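Local coordinates for protein lectin 2 (PDB 4TQJ) that probably recognises glycans ending in non-reducing terminal N-acetylglucosamine, as a fungal lectin built on a beta-propeller, at residues Arg171-Leu176 / Trp223-His228; Val188-Lys193 / Arg230-Leu235. The protein carries 1 engineered substitution. All blocks are in the same frame, centred on the assembly; numbering follows the deposited sequence.

Interaction 1 of 2, residues Arg171-Leu176 / Trp223-His228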
# COMPACT_ATOMS: atom_id res chain seq x y z
N ARG A 171 32.18 18.92 -8.68
CA ARG A 171 31.97 20.34 -8.91
C ARG A 171 30.50 20.76 -9.10
O ARG A 171 30.12 21.87 -8.72
CB ARG A 171 32.80 20.78 -10.13
CG ARG A 171 34.31 20.71 -9.89
CD ARG A 171 35.13 21.10 -11.12
NE ARG A 171 34.80 22.43 -11.61
CZ ARG A 171 35.29 23.57 -11.11
NH1 ARG A 171 36.12 23.54 -10.07
NH2 ARG A 171 34.92 24.73 -11.63
N HIS A 172 29.70 19.86 -9.65
CA HIS A 172 28.38 20.20 -10.19
C HIS A 172 27.30 19.25 -9.69
O HIS A 172 27.60 18.17 -9.18
CB HIS A 172 28.44 20.15 -11.72
CG HIS A 172 29.63 20.86 -12.29
ND1 HIS A 172 30.53 20.25 -13.14
CD2 HIS A 172 30.09 22.12 -12.09
CE1 HIS A 172 31.49 21.11 -13.45
NE2 HIS A 172 31.24 22.25 -12.83
N LEU A 173 26.04 19.67 -9.84
CA LEU A 173 24.89 18.87 -9.43
C LEU A 173 23.91 18.73 -10.59
O LEU A 173 23.65 19.68 -11.30
CB LEU A 173 24.17 19.52 -8.26
CG LEU A 173 25.03 19.70 -6.99
CD1 LEU A 173 24.36 20.69 -6.06
CD2 LEU A 173 25.26 18.35 -6.30
N ARG A 174 23.36 17.53 -10.75
CA ARG A 174 22.38 17.32 -11.81
C ARG A 174 21.17 16.59 -11.25
O ARG A 174 21.29 15.46 -10.80
CB ARG A 174 23.01 16.57 -12.99
CG ARG A 174 23.90 17.48 -13.87
CD ARG A 174 24.89 16.66 -14.70
NE ARG A 174 25.88 16.03 -13.84
CZ ARG A 174 26.83 15.19 -14.25
NH1 ARG A 174 26.94 14.86 -15.53
NH2 ARG A 174 27.67 14.68 -13.37
N PHE A 175 20.02 17.26 -11.29
CA PHE A 175 18.79 16.74 -10.70
C PHE A 175 17.69 16.71 -11.75
O PHE A 175 17.82 17.28 -12.82
CB PHE A 175 18.32 17.64 -9.54
CG PHE A 175 19.31 17.82 -8.42
CD1 PHE A 175 19.22 18.94 -7.60
CD2 PHE A 175 20.28 16.87 -8.14
CE1 PHE A 175 20.09 19.13 -6.54
CE2 PHE A 175 21.16 17.06 -7.08
CZ PHE A 175 21.06 18.19 -6.28
N LEU A 176 16.58 16.06 -11.42
CA LEU A 176 15.40 16.08 -12.27
C LEU A 176 14.25 16.60 -11.42
O LEU A 176 14.07 16.16 -10.31
CB LEU A 176 15.08 14.68 -12.79
CG LEU A 176 16.14 13.95 -13.62
CD1 LEU A 176 15.73 12.48 -13.83
CD2 LEU A 176 16.39 14.67 -14.94
N TRP A 223 29.70 28.12 -4.17
CA TRP A 223 29.01 26.93 -3.66
C TRP A 223 29.82 25.64 -3.90
O TRP A 223 30.03 25.26 -5.04
CB TRP A 223 27.63 26.82 -4.33
CG TRP A 223 26.73 27.93 -3.90
CD1 TRP A 223 26.72 29.23 -4.37
CD2 TRP A 223 25.73 27.87 -2.88
NE1 TRP A 223 25.77 29.97 -3.70
CE2 TRP A 223 25.15 29.16 -2.77
CE3 TRP A 223 25.26 26.86 -2.04
CZ2 TRP A 223 24.12 29.45 -1.87
CZ3 TRP A 223 24.25 27.15 -1.13
CH2 TRP A 223 23.69 28.44 -1.05
N LYS A 224 30.26 24.97 -2.84
CA LYS A 224 31.07 23.76 -3.01
C LYS A 224 30.32 22.45 -2.71
O LYS A 224 29.50 22.38 -1.78
CB LYS A 224 32.34 23.81 -2.17
CG LYS A 224 33.21 25.04 -2.39
CD LYS A 224 34.42 24.92 -1.47
CE LYS A 224 35.15 26.24 -1.28
NZ LYS A 224 36.21 26.12 -0.24
N ILE A 225 30.62 21.42 -3.49
CA ILE A 225 29.97 20.11 -3.35
C ILE A 225 29.96 19.58 -1.90
O ILE A 225 28.93 19.11 -1.40
CB ILE A 225 30.56 19.07 -4.33
CG1 ILE A 225 30.18 19.44 -5.76
CG2 ILE A 225 30.05 17.67 -4.00
CD1 ILE A 225 28.65 19.43 -5.98
N GLY A 226 31.05 19.65 -1.17
CA GLY A 226 30.90 19.08 0.17
C GLY A 226 29.97 19.92 1.04
O GLY A 226 28.88 19.53 1.52
N ASP A 227 30.41 21.15 1.15
CA ASP A 227 30.16 22.00 2.27
C ASP A 227 28.84 22.74 2.19
O ASP A 227 28.33 23.21 3.21
CB ASP A 227 31.33 22.98 2.28
CG ASP A 227 32.66 22.27 2.06
OD1 ASP A 227 33.52 22.78 1.32
OD2 ASP A 227 32.85 21.19 2.64
N HIS A 228 28.29 22.84 0.98
CA HIS A 228 27.11 23.65 0.72
C HIS A 228 26.08 22.89 -0.09
O HIS A 228 25.97 23.06 -1.31
CB HIS A 228 27.49 24.92 -0.05
CG HIS A 228 28.60 25.69 0.59
ND1 HIS A 228 29.82 25.87 -0.02
CD2 HIS A 228 28.68 26.31 1.79
CE1 HIS A 228 30.61 26.58 0.78
NE2 HIS A 228 29.94 26.86 1.89
O HOH W 1 29.57 22.81 -6.13
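Leu173 and Ile225 meet tip to tip, CD2 of Leu173 lying 3.6 Å from CD1 of Ile225. The isoleucine contributes far more surface than any other residue here. Its first torsion (-69°) sets CG1 beside its own backbone N, and the second (-62°) then swings the CD1 methyl toward Leu173 and the His172 carbonyl. There CD1 also rests 3.6 Å from the carbonyl oxygen of His172, while CG1 packs 3.6 Å from the backbone N of Arg171. A branched aliphatic chain suits this place, because it can cover the backbone of 171-173 and still present a methyl to a leucine.

No direct hydrogen bond joins the two segments; the polar link is made by water 1, which is bonded to Arg171 O at 2.8 Å and to Trp223 O at 2.7 Å. Further acceptors lie within its reach, so its protons are probably shared among them.

The setting is a beta-propeller, a ring of antiparallel blades: 171-176 runs into strand 173-177, the first strand of one four-stranded blade, along which the N-terminal strand 4-5 also pairs, whereas 223-228 belongs to the loop that enters strand 230-233, the first strand of the next.

Ile225 sits within an alpha-turn: His228 N bonds to Lys224 O at 3.0 Å, and in return Lys224 N donates to His228 ND1 at 3.0 Å, nearly straight (173°) and in the plane of the imidazole. Histidine fits because its ring nitrogen can accept a backbone N-H from within the same turn. Trp223 NE1 is held by Asn215 OD1. On the other segment, CB of Arg171 sits over one face of the His172 ring; the guanidinium of Arg171 forms a salt bridge with Asp192, and NE2 of His172 bonds to Asp192 OD1 and ND1 to Arg168 N.

Interaction 2 of 2, residues Val188-Lys193 / Arg230-Leu235; sequences VGFGDK and RFVADL
The apolar contacts run as a row between Phe190 and Val188 on one strand and Arg230 and Val232 on the other. The ring of Phe190 meets the methylenes of Arg230 obliquely, CD1 coming within 3.9 Å of the arginine's CD and CE1 within 4.0 Å of its CB. The two chains run alongside each other in opposed senses; the touching atoms of the arginine are CB, CG and CD, and with the planes 87° apart the guanidinium is not stacked on the ring. Farther along, the CG1 methyls of Val188 and Val232 approach to 4.1 Å. The Val188 methyl reaches across because it is anti to the backbone N (chi1 178°). Val232 CG1 also lies at the edge of the Phe190 ring, 4.4 Å from CZ. Valine, short and branched at CB, lets Val232 meet both Val188 and the ring edge in a buried site.

These strands are not paired. Their axes pass 9.7 Å apart, nearly antiparallel at 161°, and each belongs to its own antiparallel sheet: 186-190 is in the interior of one propeller blade and 230-233 is the first strand of the next. The contact is therefore the face-to-face packing between neighbouring blades, to which Leu173, Phe175 and Ile243 add further side chains.

Polar contacts gather at the arginine. Water 2 lies at the edge of the guanidinium, in its plane, bonded to Gly191 O at 2.8 Å and more weakly to Arg230 NH1 at 3.4 Å. The chain of Arg230, bent at its second and third torsions, delivers NE to His228 O and NH1 to Phe216 O. Arginine suits this buried position because its methylenes face the phenylalanine while its N-H groups serve backbone carbonyls of the surrounding loops.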
# COMPACT_ATOMS: atom_id res chain seq x y z
N VAL A 188 17.70 19.87 -14.16
CA VAL A 188 18.22 21.01 -13.43
C VAL A 188 19.69 20.76 -13.14
O VAL A 188 20.02 19.85 -12.39
CB VAL A 188 17.50 21.20 -12.10
CG1 VAL A 188 18.10 22.38 -11.36
CG2 VAL A 188 16.00 21.39 -12.32
N GLY A 189 20.56 21.58 -13.72
CA GLY A 189 21.99 21.41 -13.53
C GLY A 189 22.69 22.61 -12.91
O GLY A 189 22.58 23.73 -13.41
N PHE A 190 23.42 22.38 -11.82
CA PHE A 190 24.20 23.43 -11.17
C PHE A 190 25.61 23.35 -11.74
O PHE A 190 26.39 22.52 -11.33
CB PHE A 190 24.24 23.22 -9.65
CG PHE A 190 22.90 23.35 -8.98
CD1 PHE A 190 22.63 24.43 -8.13
CD2 PHE A 190 21.91 22.40 -9.19
CE1 PHE A 190 21.41 24.55 -7.52
CE2 PHE A 190 20.66 22.51 -8.57
CZ PHE A 190 20.41 23.59 -7.74
N GLY A 191 25.90 24.20 -12.71
CA GLY A 191 27.17 24.16 -13.42
C GLY A 191 28.27 25.00 -12.79
O GLY A 191 28.36 25.14 -11.56
N ASP A 192 29.15 25.55 -13.63
CA ASP A 192 30.23 26.36 -13.11
C ASP A 192 29.74 27.76 -12.75
O ASP A 192 29.92 28.20 -11.61
CB ASP A 192 31.39 26.42 -14.12
CG ASP A 192 32.25 25.17 -14.10
OD1 ASP A 192 32.51 24.61 -13.01
OD2 ASP A 192 32.68 24.73 -15.19
N LYS A 193 29.10 28.43 -13.69
CA LYS A 193 28.66 29.80 -13.47
C LYS A 193 27.14 30.02 -13.46
O LYS A 193 26.69 31.12 -13.20
CB LYS A 193 29.35 30.73 -14.48
CG LYS A 193 30.85 30.41 -14.61
CD LYS A 193 31.70 31.64 -14.76
CE LYS A 193 31.35 32.67 -13.71
NZ LYS A 193 32.49 33.01 -12.81
N ARG A 230 22.76 21.66 -1.92
CA ARG A 230 21.70 22.35 -2.65
C ARG A 230 20.58 21.38 -3.00
O ARG A 230 20.83 20.21 -3.29
CB ARG A 230 22.24 23.00 -3.92
CG ARG A 230 22.95 24.34 -3.65
CD ARG A 230 24.17 24.49 -4.56
NE ARG A 230 25.29 23.68 -4.08
CZ ARG A 230 26.35 23.36 -4.81
NH1 ARG A 230 26.45 23.76 -6.08
NH2 ARG A 230 27.32 22.62 -4.28
N PHE A 231 19.36 21.91 -3.02
CA PHE A 231 18.17 21.09 -3.22
C PHE A 231 17.19 21.74 -4.18
O PHE A 231 17.15 22.97 -4.31
CB PHE A 231 17.45 20.90 -1.88
CG PHE A 231 18.33 20.49 -0.75
CD1 PHE A 231 18.53 19.15 -0.46
CD2 PHE A 231 18.97 21.44 0.02
CE1 PHE A 231 19.34 18.76 0.59
CE2 PHE A 231 19.79 21.06 1.08
CZ PHE A 231 19.97 19.71 1.37
N VAL A 232 16.37 20.92 -4.81
CA VAL A 232 15.22 21.43 -5.54
C VAL A 232 13.96 20.89 -4.88
O VAL A 232 13.88 19.72 -4.54
CB VAL A 232 15.26 21.07 -7.03
CG1 VAL A 232 16.36 21.87 -7.71
CG2 VAL A 232 15.50 19.58 -7.20
N ALA A 233 12.97 21.76 -4.68
CA ALA A 233 11.82 21.37 -3.88
C ALA A 233 10.79 22.46 -3.96
O ALA A 233 11.14 23.63 -4.06
CB ALA A 233 12.24 21.15 -2.42
N ASP A 234 9.51 22.09 -3.93
CA ASP A 234 8.46 23.08 -3.92
C ASP A 234 8.36 23.73 -2.55
O ASP A 234 7.99 23.07 -1.58
CB ASP A 234 7.12 22.45 -4.27
CG ASP A 234 6.04 23.48 -4.49
OD1 ASP A 234 6.36 24.69 -4.43
OD2 ASP A 234 4.88 23.08 -4.75
N LEU A 235 8.69 25.02 -2.50
CA LEU A 235 8.66 25.81 -1.28
C LEU A 235 7.48 26.80 -1.24
O LEU A 235 7.34 27.56 -0.28
CB LEU A 235 9.97 26.61 -1.15
CG LEU A 235 11.26 25.77 -1.22
CD1 LEU A 235 12.50 26.64 -1.03
CD2 LEU A 235 11.23 24.64 -0.21
O HOH W 2 28.24 24.10 -8.99

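The centres of interactions 1 and 2 lie about 8 Å apart, and both belong to the same junction between two successive propeller blades. Strands 173-177 and 186-190 are neighbours in one sheet, joined by Leu173 O to Phe190 N at 2.8 Å, while 223-228 leads directly into 230-235. In sequence the segments alternate; the earlier one of each contact lies in one blade and the later one in or leading into the next. Asp192, within 188-193, ties that segment to 171-176 as well. Arg230 packs against Leu173, Trp223 and Ile225, making the apolar surfaces of the two interactions continuous, and its NH2 comes 3.3 Å from Lys224 O.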